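Prepilin-like protein (Thermus thermophilus, PDB 6QVF) is a type IV pilin-like protein linked to natural competence that probably acts in DNA uptake as part of a DNA receptor at the pilus tip. Local coordinates at residues F98-A103 against A124-G129; Q20-R25 against V118-T123. One frame throughout, in Å; residues are numbered along the deposited sequence.

Interaction 1: residues F98-A103 against A124-G129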
loop_
_atom_site.group_PDB
_atom_site.type_symbol
_atom_site.label_atom_id
_atom_site.label_comp_id
_atom_site.label_asym_id
_atom_site.label_seq_id
_atom_site.Cartn_x
_atom_site.Cartn_y
_atom_site.Cartn_z
ATOM N N PHE B 98 15.872 -1.080 -15.520
ATOM C CA PHE B 98 16.064 -2.157 -16.530
ATOM C C PHE B 98 14.896 -2.175 -17.525
ATOM O O PHE B 98 14.312 -3.236 -17.802
ATOM C CB PHE B 98 16.216 -3.513 -15.835
ATOM C CG PHE B 98 17.403 -3.589 -14.906
ATOM C CD1 PHE B 98 18.680 -3.315 -15.380
ATOM C CD2 PHE B 98 17.248 -3.878 -13.555
ATOM C CE1 PHE B 98 19.776 -3.384 -14.536
ATOM C CE2 PHE B 98 18.352 -3.933 -12.712
ATOM C CZ PHE B 98 19.612 -3.679 -13.203
ATOM N N GLY B 99 14.571 -0.992 -18.048
ATOM C CA GLY B 99 13.594 -0.813 -19.086
ATOM C C GLY B 99 12.171 -0.848 -18.583
ATOM O O GLY B 99 11.268 -0.809 -19.395
ATOM N N ILE B 100 11.982 -0.878 -17.251
ATOM C CA ILE B 100 10.654 -0.930 -16.666
ATOM C C ILE B 100 10.362 0.414 -16.013
ATOM O O ILE B 100 10.999 0.782 -15.035
ATOM C CB ILE B 100 10.516 -2.073 -15.653
ATOM C CG1 ILE B 100 10.812 -3.437 -16.275
ATOM C CG2 ILE B 100 9.122 -2.035 -15.016
ATOM C CD1 ILE B 100 11.139 -4.497 -15.251
ATOM N N PRO B 101 9.404 1.188 -16.552
ATOM C CA PRO B 101 9.005 2.442 -15.926
ATOM C C PRO B 101 8.283 2.160 -14.602
ATOM O O PRO B 101 7.355 1.373 -14.568
ATOM C CB PRO B 101 8.034 3.102 -16.910
ATOM C CG PRO B 101 7.845 2.124 -18.055
ATOM C CD PRO B 101 8.578 0.847 -17.714
ATOM N N VAL B 102 8.668 2.903 -13.554
ATOM C CA VAL B 102 8.044 2.842 -12.288
ATOM C C VAL B 102 7.565 4.244 -11.915
ATOM O O VAL B 102 8.386 5.122 -11.611
ATOM C CB VAL B 102 9.016 2.314 -11.218
ATOM C CG1 VAL B 102 8.282 2.116 -9.911
ATOM C CG2 VAL B 102 9.694 1.002 -11.667
ATOM N N ALA B 103 6.239 4.443 -11.893
ATOM C CA ALA B 103 5.641 5.679 -11.365
ATOM C C ALA B 103 5.765 5.634 -9.852
ATOM O O ALA B 103 5.593 4.573 -9.235
ATOM C CB ALA B 103 4.213 5.786 -11.766
ATOM N N ALA B 124 4.945 -0.263 -11.117
ATOM C CA ALA B 124 5.848 -0.702 -12.201
ATOM C C ALA B 124 5.007 -1.269 -13.340
ATOM O O ALA B 124 4.167 -2.111 -13.106
ATOM C CB ALA B 124 6.783 -1.759 -11.719
ATOM N N THR B 125 5.188 -0.748 -14.546
ATOM C CA THR B 125 4.429 -1.257 -15.695
ATOM C C THR B 125 5.437 -1.840 -16.681
ATOM O O THR B 125 6.177 -1.086 -17.344
ATOM C CB THR B 125 3.630 -0.149 -16.387
ATOM O OG1 THR B 125 2.646 0.402 -15.509
ATOM C CG2 THR B 125 2.956 -0.656 -17.641
ATOM N N HIS B 126 5.519 -3.169 -16.716
ATOM C CA HIS B 126 6.432 -3.858 -17.632
ATOM C C HIS B 126 5.983 -3.586 -19.053
ATOM O O HIS B 126 4.788 -3.611 -19.341
ATOM C CB HIS B 126 6.453 -5.362 -17.384
ATOM C CG HIS B 126 7.672 -6.018 -17.920
ATOM N ND1 HIS B 126 7.848 -6.294 -19.277
ATOM C CD2 HIS B 126 8.781 -6.448 -17.278
ATOM C CE1 HIS B 126 9.022 -6.862 -19.422
ATOM N NE2 HIS B 126 9.611 -6.998 -18.217
ATOM N N PRO B 127 6.931 -3.289 -19.966
ATOM C CA PRO B 127 6.585 -3.065 -21.366
ATOM C C PRO B 127 5.855 -4.257 -22.005
ATOM O O PRO B 127 5.106 -4.071 -22.957
ATOM C CB PRO B 127 7.932 -2.835 -22.061
ATOM C CG PRO B 127 8.893 -2.477 -20.954
ATOM C CD PRO B 127 8.354 -3.062 -19.669
ATOM N N ARG B 128 6.060 -5.467 -21.476
ATOM C CA ARG B 128 5.394 -6.631 -22.030
ATOM C C ARG B 128 4.072 -6.941 -21.309
ATOM O O ARG B 128 3.481 -7.980 -21.577
ATOM C CB ARG B 128 6.362 -7.809 -21.955
ATOM C CG ARG B 128 7.617 -7.628 -22.803
ATOM C CD ARG B 128 7.288 -7.549 -24.281
ATOM N NE ARG B 128 6.850 -8.852 -24.733
ATOM C CZ ARG B 128 7.672 -9.867 -24.913
ATOM N NH1 ARG B 128 8.965 -9.740 -24.654
ATOM N NH2 ARG B 128 7.196 -11.004 -25.365
ATOM N N GLY B 129 3.650 -6.089 -20.355
ATOM C CA GLY B 129 2.287 -6.188 -19.811
ATOM C C GLY B 129 2.201 -6.094 -18.286
ATOM O O GLY B 129 1.435 -5.273 -17.764
#

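Interaction 2: residues Q20-R25 against V118-T123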
loop_
_atom_site.group_PDB
_atom_site.type_symbol
_atom_site.label_atom_id
_atom_site.label_comp_id
_atom_site.label_asym_id
_atom_site.label_seq_id
_atom_site.Cartn_x
_atom_site.Cartn_y
_atom_site.Cartn_z
ATOM N N GLN B 20 12.593 -1.645 -5.555
ATOM C CA GLN B 20 13.811 -0.821 -5.537
ATOM C C GLN B 20 13.418 0.660 -5.376
ATOM O O GLN B 20 13.979 1.417 -4.573
ATOM C CB GLN B 20 14.575 -1.056 -6.844
ATOM C CG GLN B 20 15.889 -0.325 -6.918
ATOM C CD GLN B 20 16.586 -0.489 -8.251
ATOM O OE1 GLN B 20 16.989 0.498 -8.836
ATOM N NE2 GLN B 20 16.738 -1.727 -8.725
ATOM N N VAL B 21 12.438 1.089 -6.153
ATOM C CA VAL B 21 11.981 2.477 -6.120
ATOM C C VAL B 21 11.257 2.772 -4.800
ATOM O O VAL B 21 11.474 3.806 -4.169
ATOM C CB VAL B 21 11.083 2.780 -7.333
ATOM C CG1 VAL B 21 10.499 4.184 -7.248
ATOM C CG2 VAL B 21 11.861 2.562 -8.627
ATOM N N LEU B 22 10.401 1.862 -4.340
ATOM C CA LEU B 22 9.720 2.040 -3.079
ATOM C C LEU B 22 10.719 2.184 -1.931
ATOM O O LEU B 22 10.547 3.067 -1.069
ATOM C CB LEU B 22 8.789 0.854 -2.814
ATOM C CG LEU B 22 7.967 0.955 -1.533
ATOM C CD1 LEU B 22 6.983 2.090 -1.632
ATOM C CD2 LEU B 22 7.246 -0.354 -1.234
ATOM N N GLU B 23 11.796 1.389 -1.954
ATOM C CA GLU B 23 12.825 1.443 -0.883
ATOM C C GLU B 23 13.526 2.804 -0.937
ATOM O O GLU B 23 13.746 3.455 0.116
ATOM C CB GLU B 23 13.846 0.316 -1.087
ATOM C CG GLU B 23 13.370 -1.056 -0.650
ATOM C CD GLU B 23 14.275 -2.240 -0.965
ATOM O OE1 GLU B 23 15.136 -2.153 -1.902
ATOM O OE2 GLU B 23 14.117 -3.248 -0.245
ATOM N N ARG B 24 13.879 3.261 -2.130
ATOM C CA ARG B 24 14.667 4.493 -2.235
ATOM C C ARG B 24 13.812 5.693 -1.820
ATOM O O ARG B 24 14.283 6.557 -1.059
ATOM C CB ARG B 24 15.233 4.692 -3.629
ATOM C CG ARG B 24 16.561 3.961 -3.794
ATOM C CD ARG B 24 17.366 4.430 -4.982
ATOM N NE ARG B 24 16.615 4.240 -6.213
ATOM C CZ ARG B 24 16.573 3.106 -6.873
ATOM N NH1 ARG B 24 17.322 2.084 -6.470
ATOM N NH2 ARG B 24 15.751 2.997 -7.900
ATOM N N ARG B 25 12.547 5.735 -2.260
ATOM C CA ARG B 25 11.709 6.876 -1.917
ATOM C C ARG B 25 11.289 6.845 -0.440
ATOM O O ARG B 25 11.237 7.894 0.220
ATOM C CB ARG B 25 10.508 6.955 -2.866
ATOM C CG ARG B 25 10.951 7.128 -4.307
ATOM C CD ARG B 25 11.723 8.410 -4.565
ATOM N NE ARG B 25 12.338 8.497 -5.877
ATOM C CZ ARG B 25 13.062 9.538 -6.311
ATOM N NH1 ARG B 25 13.293 10.598 -5.532
ATOM N NH2 ARG B 25 13.523 9.520 -7.560
ATOM N N VAL B 118 2.801 9.685 6.096
ATOM C CA VAL B 118 3.201 9.830 4.727
ATOM C C VAL B 118 3.054 8.481 4.031
ATOM O O VAL B 118 3.445 7.478 4.595
ATOM C CB VAL B 118 4.644 10.348 4.603
ATOM C CG1 VAL B 118 5.182 10.185 3.199
ATOM C CG2 VAL B 118 4.753 11.793 5.085
ATOM N N THR B 119 2.463 8.471 2.835
ATOM C CA THR B 119 2.425 7.283 1.990
ATOM C C THR B 119 3.400 7.420 0.818
ATOM O O THR B 119 3.628 8.521 0.232
ATOM C CB THR B 119 1.010 6.962 1.517
ATOM O OG1 THR B 119 0.589 8.063 0.724
ATOM C CG2 THR B 119 0.040 6.747 2.656
ATOM N N VAL B 120 3.962 6.258 0.452
ATOM C CA VAL B 120 4.807 6.116 -0.699
ATOM C C VAL B 120 4.192 4.989 -1.544
ATOM O O VAL B 120 3.971 3.875 -1.048
ATOM C CB VAL B 120 6.273 5.804 -0.339
ATOM C CG1 VAL B 120 7.164 5.789 -1.581
ATOM C CG2 VAL B 120 6.795 6.745 0.744
ATOM N N VAL B 121 3.830 5.313 -2.779
ATOM C CA VAL B 121 3.154 4.382 -3.669
ATOM C C VAL B 121 3.884 4.327 -4.989
ATOM O O VAL B 121 4.163 5.372 -5.563
ATOM C CB VAL B 121 1.675 4.750 -3.820
ATOM C CG1 VAL B 121 0.940 3.772 -4.707
ATOM C CG2 VAL B 121 1.038 4.812 -2.456
ATOM N N VAL B 122 4.075 3.106 -5.507
ATOM C CA VAL B 122 4.745 2.905 -6.766
ATOM C C VAL B 122 3.953 1.939 -7.637
ATOM O O VAL B 122 3.328 1.014 -7.141
ATOM C CB VAL B 122 6.187 2.406 -6.573
ATOM C CG1 VAL B 122 6.967 3.361 -5.677
ATOM C CG2 VAL B 122 6.237 0.985 -6.057
ATOM N N THR B 123 4.054 2.168 -8.940
ATOM C CA THR B 123 3.491 1.234 -9.908
ATOM C C THR B 123 4.505 0.990 -11.022
ATOM O O THR B 123 4.853 1.940 -11.770
ATOM C CB THR B 123 2.175 1.744 -10.489
ATOM O OG1 THR B 123 1.160 1.886 -9.500
ATOM C CG2 THR B 123 1.631 0.821 -11.570
#

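Interaction 1: residues F98-A103 against A124-G129
The antiparallel pairing of strands 100-108 and 117-125, inner neighbours in a four-stranded sheet, is seen here at the end where strand 100-108 begins and strand 117-125 runs out into a turn. Val102 and Ala124 form a non-hydrogen-bonded pair with CA atoms 4.2 Å apart. The next step is a backbone bond, Thr125 N to Pro101 O at 3.0 Å (168° at the hydrogen). Pro101 has no N-H to return a second bond, and its ring CD stands 3.1 Å from Thr125 O instead. Beyond this half-rung the chains spread, for Ile100 CA and His126 CA are already 5.2 Å apart. Ala124 CB rests against two methyls of the facing strand, Val102 CG2 (4.0 Å) and Ile100 CG2. Ile100 reaches on to His126: its CD1 comes to 3.7 Å from ring atom CD2, the two side chains crossing at a slant. CG of His126 stands anti to the backbone N (chi1 -159°), which brings the ring back toward Ile100 although the CB itself points away. Ring atom ND1 accepts Arg128 N at 3.0 Å in the ring plane, fixing the ring's rotation within the type I turn from His126 to Gly129. With the imidazole gone, as in an alanine here, Arg128 N would probably lose its acceptor and the end of Ile100 its cover on this side. Pro127 CG, 3.3 Å from Gly99 O, closes the outer end. Helix 2-30 packs against Ile100 and His126 through Asp13 and the Phe10 ring. The arrangement is an antiparallel strand pair whose last rung is halved by a proline, in the sheet that packs on the N-terminal helix of the type IV pilin fold.

Interaction 2: residues Q20-R25 against V118-T123
This is a buried, apolar helix-on-sheet contact near the middle of the fold, where helix 2-30 runs along strand 117-125 in nearly the opposite direction. The axes of the two short segments approach to 8.3 Å, and their directions are 157° apart. Val120 and Val122, alternate residues of the strand, both point their side chains at the helix. Val122 presents two methyls: CG1 meets Val21 CG1 obliquely at 4.0 Å, while CG2 lies 4.1 Å from Leu22 CB. Two residues earlier in the strand, Val120 CG1 meets Leu22 CD1 (3.7 Å) and, a turn further along the helix from Val21, Arg25 CB (3.8 Å). With Leu22 CG turned away from the backbone N (chi1 -178°) and chi2 near 66°, CD1 also comes to 3.5 Å from Val120 O, a van der Waals contact. Arg25 contributes only the root of its side chain; the chain bends at chi2 and carries the guanidinium off to a salt bridge with Glu95 and a cation-pi contact with Trp104, which keeps the charge outside this apolar layer. Leu134 of strand 131-139 touches both Leu22 and Val122. Such packing of a long N-terminal helix on an antiparallel sheet is the hallmark of the type IV pilin fold.

From the N terminus, helix 2-30 supplies residues 20-25, and the chain then runs through the small three-stranded sheet, helix 59-66 and strand 92-97 before reaching 98-103. Interaction 2 closes the longer loop, with 92 residues between its segments, and interaction 1 the shorter, with 20. Because 98-103 falls inside the first loop and 124-129 outside it, the two cross rather than nest. Their centres are about 15 Å apart, and both use strand 117-125. They meet where Ala103 N lies 2.9 Å from Thr123 O, a probable hydrogen bond, and where Val102 CG1 packs 3.8 Å from Val21 CG2, tying helix 2-30 to strands 100-108 and 117-125.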